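Local coordinates for protein phosphatidylserine synthase (PDB 3HSI) that belongs to the phospholipase D superfamily of enzymes, carrying the family's active-site motif and a PLD-like domain in a mixed alpha/beta fold, at residues C[58-63]-C[68-73]; C[193-198]-C[220-225]; C[44-49]-C[74-79]. All blocks are in the same frame, centred on the assembly; numbering follows the deposited sequence.

Contact 1: residues C[58-63]-C[68-73]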
loop_
_atom_site.group_PDB
_atom_site.type_symbol
_atom_site.label_atom_id
_atom_site.label_comp_id
_atom_site.label_asym_id
_atom_site.label_seq_id
_atom_site.Cartn_x
_atom_site.Cartn_y
_atom_site.Cartn_z
ATOM N N LEU C 58 -9.004 6.909 17.348
ATOM C CA LEU C 58 -7.675 6.518 16.894
ATOM C C LEU C 58 -6.818 6.164 18.126
ATOM O O LEU C 58 -6.186 5.098 18.185
ATOM C CB LEU C 58 -7.014 7.631 16.100
ATOM C CG LEU C 58 -5.573 7.325 15.600
ATOM C CD1 LEU C 58 -5.492 6.044 14.743
ATOM C CD2 LEU C 58 -4.966 8.540 14.828
ATOM N N TYR C 59 -6.842 7.016 19.141
ATOM C CA TYR C 59 -6.099 6.697 20.342
ATOM C C TYR C 59 -6.696 7.337 21.557
ATOM O O TYR C 59 -7.531 8.227 21.448
ATOM C CB TYR C 59 -4.623 7.073 20.200
ATOM C CG TYR C 59 -4.323 8.534 19.915
ATOM C CD1 TYR C 59 -4.037 9.414 20.952
ATOM C CD2 TYR C 59 -4.262 9.019 18.606
ATOM C CE1 TYR C 59 -3.714 10.732 20.702
ATOM C CE2 TYR C 59 -3.945 10.340 18.342
ATOM C CZ TYR C 59 -3.674 11.195 19.397
ATOM O OH TYR C 59 -3.350 12.512 19.168
ATOM N N TRP C 60 -6.270 6.859 22.724
ATOM C CA TRP C 60 -6.641 7.444 23.975
ATOM C C TRP C 60 -5.343 7.505 24.788
ATOM O O TRP C 60 -4.803 6.486 25.224
ATOM C CB TRP C 60 -7.705 6.583 24.633
ATOM C CG TRP C 60 -8.227 7.082 25.919
ATOM C CD1 TRP C 60 -7.519 7.665 26.934
ATOM C CD2 TRP C 60 -9.576 6.970 26.381
ATOM N NE1 TRP C 60 -8.349 7.935 27.994
ATOM C CE2 TRP C 60 -9.618 7.521 27.678
ATOM C CE3 TRP C 60 -10.756 6.448 25.821
ATOM C CZ2 TRP C 60 -10.799 7.570 28.437
ATOM C CZ3 TRP C 60 -11.932 6.493 26.577
ATOM C CH2 TRP C 60 -11.945 7.072 27.858
ATOM N N GLN C 61 -4.840 8.728 24.955
ATOM C CA GLN C 61 -3.486 8.958 25.453
ATOM C C GLN C 61 -3.415 8.943 26.977
ATOM O O GLN C 61 -4.316 9.416 27.660
ATOM C CB GLN C 61 -3.003 10.306 24.937
ATOM C CG GLN C 61 -1.560 10.634 25.208
ATOM C CD GLN C 61 -0.611 9.792 24.356
ATOM O OE1 GLN C 61 -0.979 9.293 23.289
ATOM N NE2 GLN C 61 0.605 9.624 24.831
ATOM N N LYS C 62 -2.314 8.428 27.492
ATOM C CA LYS C 62 -2.046 8.442 28.924
ATOM C C LYS C 62 -1.816 9.825 29.593
ATOM O O LYS C 62 -1.394 9.868 30.742
ATOM C CB LYS C 62 -0.821 7.574 29.202
ATOM C CG LYS C 62 0.386 7.985 28.373
ATOM C CD LYS C 62 1.646 7.217 28.749
ATOM C CE LYS C 62 2.874 8.032 28.278
ATOM N NZ LYS C 62 4.148 7.544 28.868
ATOM N N ASP C 63 -2.039 10.939 28.913
ATOM C CA ASP C 63 -1.696 12.228 29.515
ATOM C C ASP C 63 -2.799 12.664 30.498
ATOM O O ASP C 63 -3.642 11.853 30.882
ATOM C CB ASP C 63 -1.434 13.265 28.418
ATOM C CG ASP C 63 -2.641 13.451 27.491
ATOM O OD1 ASP C 63 -3.765 13.070 27.905
ATOM O OD2 ASP C 63 -2.476 14.003 26.372
ATOM N N GLU C 68 -8.183 12.058 33.283
ATOM C CA GLU C 68 -9.422 12.643 33.782
ATOM C C GLU C 68 -10.615 11.912 33.159
ATOM O O GLU C 68 -11.561 11.548 33.864
ATOM C CB GLU C 68 -9.480 14.118 33.444
ATOM C CG GLU C 68 -10.571 14.860 34.205
ATOM C CD GLU C 68 -10.608 16.348 33.903
ATOM O OE1 GLU C 68 -9.643 16.887 33.298
ATOM O OE2 GLU C 68 -11.623 16.984 34.279
ATOM N N ILE C 69 -10.550 11.629 31.865
ATOM C CA ILE C 69 -11.681 10.947 31.231
ATOM C C ILE C 69 -11.808 9.521 31.737
ATOM O O ILE C 69 -12.915 9.089 32.091
ATOM C CB ILE C 69 -11.663 11.002 29.679
ATOM C CG1 ILE C 69 -11.621 12.453 29.170
ATOM C CG2 ILE C 69 -12.879 10.277 29.098
ATOM C CD1 ILE C 69 -12.567 13.428 29.901
ATOM N N LEU C 70 -10.686 8.803 31.812
ATOM C CA LEU C 70 -10.720 7.405 32.267
ATOM C C LEU C 70 -11.173 7.301 33.719
ATOM O O LEU C 70 -11.897 6.369 34.079
ATOM C CB LEU C 70 -9.377 6.734 32.055
ATOM C CG LEU C 70 -9.313 5.223 32.279
ATOM C CD1 LEU C 70 -10.428 4.527 31.488
ATOM C CD2 LEU C 70 -7.940 4.667 31.897
ATOM N N ASP C 71 -10.764 8.267 34.541
ATOM C CA ASP C 71 -11.272 8.399 35.917
ATOM C C ASP C 71 -12.787 8.524 36.007
ATOM O O ASP C 71 -13.394 7.934 36.905
ATOM C CB ASP C 71 -10.659 9.601 36.611
ATOM C CG ASP C 71 -9.245 9.355 37.032
ATOM O OD1 ASP C 71 -8.859 8.168 37.151
ATOM O OD2 ASP C 71 -8.509 10.340 37.228
ATOM N N GLU C 72 -13.379 9.317 35.106
ATOM C CA GLU C 72 -14.836 9.428 35.015
ATOM C C GLU C 72 -15.496 8.087 34.703
ATOM O O GLU C 72 -16.522 7.754 35.310
ATOM C CB GLU C 72 -15.290 10.491 34.007
ATOM C CG GLU C 72 -14.912 11.933 34.366
ATOM C CD GLU C 72 -15.600 12.469 35.596
ATOM O OE1 GLU C 72 -16.650 11.938 36.034
ATOM O OE2 GLU C 72 -15.062 13.445 36.154
ATOM N N ILE C 73 -14.893 7.321 33.785
ATOM C CA ILE C 73 -15.395 5.997 33.398
ATOM C C ILE C 73 -15.425 5.057 34.594
ATOM O O ILE C 73 -16.435 4.419 34.858
ATOM C CB ILE C 73 -14.500 5.319 32.312
ATOM C CG1 ILE C 73 -14.479 6.146 31.029
ATOM C CG2 ILE C 73 -14.972 3.850 32.032
ATOM C CD1 ILE C 73 -15.712 6.026 30.191
#

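Contact 2: residues C[193-198]-C[220-225]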
loop_
_atom_site.group_PDB
_atom_site.type_symbol
_atom_site.label_atom_id
_atom_site.label_comp_id
_atom_site.label_asym_id
_atom_site.label_seq_id
_atom_site.Cartn_x
_atom_site.Cartn_y
_atom_site.Cartn_z
ATOM N N ASP C 193 -21.030 -6.273 15.957
ATOM C CA ASP C 193 -21.153 -7.200 14.831
ATOM C C ASP C 193 -19.954 -7.212 13.921
ATOM O O ASP C 193 -19.602 -8.274 13.424
ATOM C CB ASP C 193 -22.387 -6.893 13.962
ATOM C CG ASP C 193 -23.697 -7.127 14.692
ATOM O OD1 ASP C 193 -23.691 -7.582 15.862
ATOM O OD2 ASP C 193 -24.760 -6.850 14.099
ATOM N N TYR C 194 -19.351 -6.049 13.670
ATOM C CA TYR C 194 -18.265 -5.970 12.690
ATOM C C TYR C 194 -16.872 -5.614 13.227
ATOM O O TYR C 194 -15.890 -6.253 12.855
ATOM C CB TYR C 194 -18.643 -5.034 11.543
ATOM C CG TYR C 194 -19.724 -5.620 10.666
ATOM C CD1 TYR C 194 -19.444 -6.712 9.832
ATOM C CD2 TYR C 194 -21.019 -5.109 10.685
ATOM C CE1 TYR C 194 -20.421 -7.293 9.054
ATOM C CE2 TYR C 194 -22.031 -5.680 9.876
ATOM C CZ TYR C 194 -21.716 -6.777 9.080
ATOM O OH TYR C 194 -22.663 -7.356 8.286
ATOM N N LEU C 195 -16.773 -4.606 14.084
ATOM C CA LEU C 195 -15.459 -4.178 14.553
ATOM C C LEU C 195 -14.853 -5.147 15.544
ATOM O O LEU C 195 -13.699 -5.502 15.401
ATOM C CB LEU C 195 -15.486 -2.766 15.153
ATOM C CG LEU C 195 -15.414 -1.611 14.176
ATOM C CD1 LEU C 195 -15.276 -0.297 14.956
ATOM C CD2 LEU C 195 -14.244 -1.791 13.216
ATOM N N LEU C 196 -15.646 -5.544 16.548
ATOM C CA LEU C 196 -15.206 -6.423 17.609
ATOM C C LEU C 196 -15.158 -7.895 17.221
ATOM O O LEU C 196 -15.841 -8.715 17.809
ATOM C CB LEU C 196 -16.114 -6.279 18.832
ATOM C CG LEU C 196 -15.884 -5.179 19.852
ATOM C CD1 LEU C 196 -16.787 -5.482 21.046
ATOM C CD2 LEU C 196 -14.429 -5.159 20.278
ATOM N N ASP C 197 -14.324 -8.244 16.260
ATOM C CA ASP C 197 -14.067 -9.644 15.984
ATOM C C ASP C 197 -12.840 -10.141 16.754
ATOM O O ASP C 197 -11.684 -9.788 16.444
ATOM C CB ASP C 197 -13.887 -9.848 14.486
ATOM C CG ASP C 197 -13.556 -11.280 14.133
ATOM O OD1 ASP C 197 -13.604 -12.165 15.016
ATOM O OD2 ASP C 197 -13.224 -11.529 12.953
ATOM N N PHE C 198 -13.090 -11.015 17.717
ATOM C CA PHE C 198 -12.051 -11.443 18.628
ATOM C C PHE C 198 -11.004 -12.407 18.056
ATOM O O PHE C 198 -10.059 -12.755 18.727
ATOM C CB PHE C 198 -12.654 -11.930 19.965
ATOM C CG PHE C 198 -13.348 -10.821 20.734
ATOM C CD1 PHE C 198 -12.617 -9.763 21.266
ATOM C CD2 PHE C 198 -14.739 -10.829 20.915
ATOM C CE1 PHE C 198 -13.274 -8.715 21.983
ATOM C CE2 PHE C 198 -15.386 -9.807 21.608
ATOM C CZ PHE C 198 -14.650 -8.754 22.144
ATOM N N ARG C 220 -5.014 -10.133 8.629
ATOM C CA ARG C 220 -5.325 -10.214 7.215
ATOM C C ARG C 220 -6.760 -10.647 6.952
ATOM O O ARG C 220 -7.488 -9.944 6.282
ATOM C CB ARG C 220 -4.374 -11.189 6.491
ATOM C CG ARG C 220 -3.369 -10.535 5.601
ATOM C CD ARG C 220 -2.651 -11.574 4.681
ATOM N NE ARG C 220 -1.850 -12.522 5.461
ATOM C CZ ARG C 220 -0.696 -12.220 6.057
ATOM N NH1 ARG C 220 -0.061 -13.142 6.767
ATOM N NH2 ARG C 220 -0.171 -10.999 5.939
ATOM N N ALA C 221 -7.152 -11.823 7.437
ATOM C CA ALA C 221 -8.540 -12.283 7.303
ATOM C C ALA C 221 -9.571 -11.291 7.888
ATOM O O ALA C 221 -10.668 -11.112 7.362
ATOM C CB ALA C 221 -8.711 -13.663 7.959
ATOM N N TYR C 222 -9.225 -10.648 8.979
ATOM C CA TYR C 222 -10.160 -9.681 9.567
ATOM C C TYR C 222 -10.358 -8.465 8.671
ATOM O O TYR C 222 -11.467 -7.994 8.528
ATOM C CB TYR C 222 -9.623 -9.214 10.890
ATOM C CG TYR C 222 -10.314 -8.050 11.526
ATOM C CD1 TYR C 222 -11.587 -8.176 12.055
ATOM C CD2 TYR C 222 -9.640 -6.826 11.685
ATOM C CE1 TYR C 222 -12.204 -7.083 12.710
ATOM C CE2 TYR C 222 -10.226 -5.757 12.338
ATOM C CZ TYR C 222 -11.503 -5.891 12.861
ATOM O OH TYR C 222 -12.085 -4.820 13.513
ATOM N N ARG C 223 -9.265 -7.959 8.098
ATOM C CA ARG C 223 -9.321 -6.744 7.278
ATOM C C ARG C 223 -10.174 -7.070 6.072
ATOM O O ARG C 223 -11.108 -6.345 5.744
ATOM C CB ARG C 223 -7.911 -6.308 6.818
ATOM C CG ARG C 223 -7.887 -5.127 5.861
ATOM C CD ARG C 223 -6.438 -4.786 5.395
ATOM N NE ARG C 223 -6.462 -3.787 4.320
ATOM C CZ ARG C 223 -6.481 -2.470 4.493
ATOM N NH1 ARG C 223 -6.468 -1.930 5.699
ATOM N NH2 ARG C 223 -6.558 -1.687 3.439
ATOM N N LYS C 224 -9.844 -8.183 5.425
ATOM C CA LYS C 224 -10.550 -8.611 4.233
ATOM C C LYS C 224 -12.053 -8.773 4.479
ATOM O O LYS C 224 -12.872 -8.333 3.682
ATOM C CB LYS C 224 -9.941 -9.898 3.710
ATOM C CG LYS C 224 -10.204 -10.118 2.241
ATOM C CD LYS C 224 -9.212 -11.122 1.729
ATOM C CE LYS C 224 -9.798 -11.978 0.652
ATOM N NZ LYS C 224 -10.634 -13.004 1.291
ATOM N N ASP C 225 -12.403 -9.377 5.601
ATOM C CA ASP C 225 -13.803 -9.572 5.939
ATOM C C ASP C 225 -14.504 -8.242 6.215
ATOM O O ASP C 225 -15.593 -8.004 5.719
ATOM C CB ASP C 225 -13.946 -10.538 7.135
ATOM C CG ASP C 225 -15.394 -10.958 7.388
ATOM O OD1 ASP C 225 -16.130 -11.262 6.430
ATOM O OD2 ASP C 225 -15.813 -11.009 8.553
#

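Contact 3: residues C[44-49]-C[74-79]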
loop_
_atom_site.group_PDB
_atom_site.type_symbol
_atom_site.label_atom_id
_atom_site.label_comp_id
_atom_site.label_asym_id
_atom_site.label_seq_id
_atom_site.Cartn_x
_atom_site.Cartn_y
_atom_site.Cartn_z
ATOM N N GLU C 44 -20.036 15.018 31.041
ATOM C CA GLU C 44 -21.452 15.025 31.407
ATOM C C GLU C 44 -22.179 13.742 30.931
ATOM O O GLU C 44 -23.048 13.160 31.641
ATOM C CB GLU C 44 -22.084 16.247 30.747
ATOM C CG GLU C 44 -23.403 16.638 31.305
ATOM C CD GLU C 44 -23.897 17.970 30.754
ATOM O OE1 GLU C 44 -23.125 18.664 30.052
ATOM O OE2 GLU C 44 -25.066 18.327 31.029
ATOM N N LEU C 45 -21.818 13.311 29.732
ATOM C CA LEU C 45 -22.399 12.114 29.141
ATOM C C LEU C 45 -21.954 10.833 29.869
ATOM O O LEU C 45 -22.783 9.917 30.080
ATOM C CB LEU C 45 -22.079 12.032 27.635
ATOM C CG LEU C 45 -22.921 13.011 26.807
ATOM C CD1 LEU C 45 -22.504 12.921 25.354
ATOM C CD2 LEU C 45 -24.455 12.779 27.005
ATOM N N ILE C 46 -20.681 10.783 30.283
ATOM C CA ILE C 46 -20.163 9.635 31.033
ATOM C C ILE C 46 -20.873 9.546 32.387
ATOM O O ILE C 46 -21.350 8.464 32.760
ATOM C CB ILE C 46 -18.628 9.688 31.219
ATOM C CG1 ILE C 46 -17.901 9.414 29.886
ATOM C CG2 ILE C 46 -18.154 8.671 32.277
ATOM C CD1 ILE C 46 -16.421 9.805 29.911
ATOM N N ARG C 47 -20.980 10.681 33.088
ATOM C CA ARG C 47 -21.604 10.719 34.428
ATOM C C ARG C 47 -23.048 10.311 34.428
ATOM O O ARG C 47 -23.554 9.831 35.438
ATOM C CB ARG C 47 -21.499 12.098 35.065
ATOM C CG ARG C 47 -20.091 12.472 35.456
ATOM C CD ARG C 47 -19.929 13.916 35.888
ATOM N NE ARG C 47 -18.581 14.099 36.402
ATOM C CZ ARG C 47 -18.059 15.257 36.805
ATOM N NH1 ARG C 47 -18.761 16.376 36.743
ATOM N NH2 ARG C 47 -16.816 15.296 37.265
ATOM N N ASN C 48 -23.735 10.524 33.320
ATOM C CA ASN C 48 -25.152 10.212 33.281
ATOM C C ASN C 48 -25.507 8.869 32.683
ATOM O O ASN C 48 -26.659 8.454 32.777
ATOM C CB ASN C 48 -25.921 11.351 32.630
ATOM C CG ASN C 48 -25.904 12.566 33.496
ATOM O OD1 ASN C 48 -26.542 12.584 34.562
ATOM N ND2 ASN C 48 -25.114 13.560 33.114
ATOM N N ALA C 49 -24.521 8.189 32.105
ATOM C CA ALA C 49 -24.730 6.908 31.448
ATOM C C ALA C 49 -25.222 5.848 32.420
ATOM O O ALA C 49 -24.712 5.729 33.535
ATOM C CB ALA C 49 -23.450 6.447 30.776
ATOM N N TYR C 74 -14.298 4.969 35.306
ATOM C CA TYR C 74 -14.145 4.027 36.408
ATOM C C TYR C 74 -15.112 4.403 37.514
ATOM O O TYR C 74 -15.664 3.542 38.174
ATOM C CB TYR C 74 -12.699 4.009 36.924
ATOM C CG TYR C 74 -11.824 3.020 36.189
ATOM C CD1 TYR C 74 -11.758 1.683 36.603
ATOM C CD2 TYR C 74 -11.054 3.412 35.110
ATOM C CE1 TYR C 74 -10.967 0.755 35.939
ATOM C CE2 TYR C 74 -10.260 2.486 34.427
ATOM C CZ TYR C 74 -10.220 1.162 34.858
ATOM O OH TYR C 74 -9.449 0.249 34.203
ATOM N N ARG C 75 -15.327 5.701 37.697
ATOM C CA ARG C 75 -16.261 6.148 38.706
ATOM C C ARG C 75 -17.688 5.665 38.393
ATOM O O ARG C 75 -18.350 5.126 39.283
ATOM C CB ARG C 75 -16.167 7.667 38.880
ATOM C CG ARG C 75 -17.172 8.281 39.835
ATOM C CD ARG C 75 -17.035 9.809 39.772
ATOM N NE ARG C 75 -18.173 10.584 40.294
ATOM C CZ ARG C 75 -19.360 10.727 39.693
ATOM N NH1 ARG C 75 -19.640 10.097 38.545
ATOM N NH2 ARG C 75 -20.292 11.486 40.268
ATOM N N VAL C 76 -18.153 5.820 37.145
ATOM C CA VAL C 76 -19.524 5.409 36.824
ATOM C C VAL C 76 -19.652 3.900 36.835
ATOM O O VAL C 76 -20.691 3.362 37.247
ATOM C CB VAL C 76 -20.103 5.992 35.499
ATOM C CG1 VAL C 76 -20.388 7.433 35.685
ATOM C CG2 VAL C 76 -19.193 5.729 34.291
ATOM N N LYS C 77 -18.577 3.241 36.398
ATOM C CA LYS C 77 -18.492 1.794 36.350
ATOM C C LYS C 77 -18.480 1.185 37.751
ATOM O O LYS C 77 -19.012 0.109 37.959
ATOM C CB LYS C 77 -17.263 1.375 35.561
ATOM C CG LYS C 77 -17.075 -0.104 35.468
ATOM C CD LYS C 77 -18.146 -0.779 34.610
ATOM C CE LYS C 77 -18.157 -2.258 34.906
ATOM N NZ LYS C 77 -19.089 -2.986 34.008
ATOM N N GLN C 78 -17.889 1.878 38.713
ATOM C CA GLN C 78 -17.906 1.395 40.071
ATOM C C GLN C 78 -19.284 1.597 40.746
ATOM O O GLN C 78 -19.651 0.812 41.609
ATOM C CB GLN C 78 -16.687 1.872 40.910
ATOM C CG GLN C 78 -16.742 3.291 41.442
ATOM C CD GLN C 78 -15.361 3.869 41.813
ATOM O OE1 GLN C 78 -14.332 3.197 41.705
ATOM N NE2 GLN C 78 -15.348 5.130 42.248
ATOM N N GLU C 79 -20.007 2.632 40.316
ATOM C CA GLU C 79 -21.393 2.895 40.727
ATOM C C GLU C 79 -22.407 1.954 40.039
ATOM O O GLU C 79 -23.446 1.636 40.617
ATOM C CB GLU C 79 -21.769 4.358 40.429
ATOM C CG GLU C 79 -20.824 5.403 41.024
ATOM C CD GLU C 79 -21.029 6.827 40.466
ATOM O OE1 GLU C 79 -21.392 6.983 39.277
ATOM O OE2 GLU C 79 -20.810 7.803 41.225
#

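Contact 1: residues C[58-63]-C[68-73]
Trp60 reaches from the loop after strand 52-56 to Ile69, Leu70 and Ile73 on helix 64-79, within a beta-alpha-beta unit whose parallel strands are 52-56 and 84-90. CG of Trp60 stands anti to its backbone N (chi1 -178°), which carries the indole away from the loop backbone so that its six-membered ring meets the helix. Ile69 comes first: its CG2 branch approaches the indole obliquely, 3.5 Å from Trp60 CZ2. This methyl is the branch that touches the ring, while the longer arm of Ile69 leads off and the residue also packs on Ile43 and Ile46 of helix 35-48. At Leu70 the backbone takes part, its N lying at the ring edge near the indole plane, and CB of the same residue is 4.0 Å from Trp60 CZ2. The Leu70 side chain also touches Trp110 and Gln114 of helix 107-118. One turn on from Ile69, Ile73 CG1 lies obliquely to the ring, 4.2 Å from Trp60 CH2. The side-chain packing is apolar, and the indole nitrogen is satisfied at the start of the same helix, where Trp60 NE1 hydrogen-bonds to Gly66 O.

Contact 2: residues C[193-198]-C[220-225]
A hydrogen bond from Tyr222 to Leu195 O, together with packing of the Tyr222 ring on Asp197, makes up this partly buried contact, placed where helix 181-195, which lies against strand 84-90 through Leu195 on Leu88, ends beside helix 216-229. Helix 181-195 closes with a wider pi-type turn over 193-195 and leaves helical geometry at Leu196. Tyr222 carries nearly all of the meeting from its side. With CG anti to the backbone N (chi1 169°), its ring projects toward the end of helix 181-195, and the hydroxyl OH donates to Leu195 O at 2.6 Å. The C=O...donor angle is 127°, and the donor lies in the carbonyl plane, on a lone pair of the oxygen.

The same Leu195 O receives a second, weak bond from Asp197 N at 2.9 Å, which closes an inverse gamma turn centred on Leu196. Beside the hydroxyl, CD2 of Leu195 comes to 3.7 Å from Tyr222 OH, although the Leu195 side chain starts out away from helix 216-229; it also packs on Leu226. Further along the ring, Asp197 CB lies obliquely to it, 3.7 Å from Tyr222 CE1. The two side chains run past each other in opposite directions, with carboxylate and ring planes 59° apart. Asp197 OD1 is held by the backbone N of Ser199, and the Tyr222 ring is packed further by Ala200 and Val201.

Asp197 OD2 and Asp225 OD2 stand 5.1 Å apart, not in contact; if both are charged, each may slightly raise the other's proton affinity. The chief chemical consequence is at Leu195 O, where the phenol supplies a strong donor to a helix-end carbonyl and also settles the buried polar end of Tyr222.

Contact 3: residues C[44-49]-C[74-79]
Helices 35-48 and 64-79 run side by side in nearly the same direction, their segment axes 9.3 Å apart at closest approach and 13° from parallel, and the backbones come nearest at Arg47 and Val76, whose CA atoms are 6.2 Å apart. Val76 is the wedge between them. Its CG1 methyl, anti to the carbonyl carbon (chi1 -72°), presses on the turn of the other helix, lying 3.2 Å from Ile46 O, a tight fit for a methyl against a carbonyl oxygen that also accepts the backbone N of Ala49. The same methyl lies 3.7 Å from Arg47 CA. The other branch meets side chain as well as backbone: Val76 CG2 is 3.7 Å from Ile46 CG2, the two side chains crossing at about a right angle.

Beside Val76, two arginines meet obliquely. Arg75 NH1 lies 3.9 Å from Arg47 CG, touching the aliphatic part of the extended chain, and the guanidinium planes are 44° apart. Their charges stay separated, with Arg47 NE 4.7 Å from Arg75 NH1. Glu72 on the facing helix pairs with the Arg47 guanidinium, probably offsetting the like charges. A long ionic pairing of Arg75 with Glu79 is doubtful, since Glu79 has two conformers.

Ile46 also packs on Phe148 of strand 146-148 and Val76 on Leu83, just before strand 84-90. Neighbouring parallel helices that precede the adjacent parallel strands 52-56 and 84-90 and cover their sheet are the regular pattern of a layered alpha/beta fold.

Contacts 1 and 3 share helix 64-79, using successive parts of it, and their centres are 13 Å apart. They touch directly: Ile69 CG2 is 3.7 Å from Ile46 CD1, and the Glu72-Arg47 pair joins them too, so one helix ties the loop 58-63 to helix 35-48. Contact 2 stands apart from both, its centre 25 Å from that of contact 1 and 29 Å from that of contact 3, with nearest atoms about 10 and 13 Å away. Contacts 1 and 3 both reach the phospholipase D motif: segment 58-63 hydrogen-bonds to Ile159 and Asn161, which lie within it, and Ile46 of contact 3 packs on its Phe148.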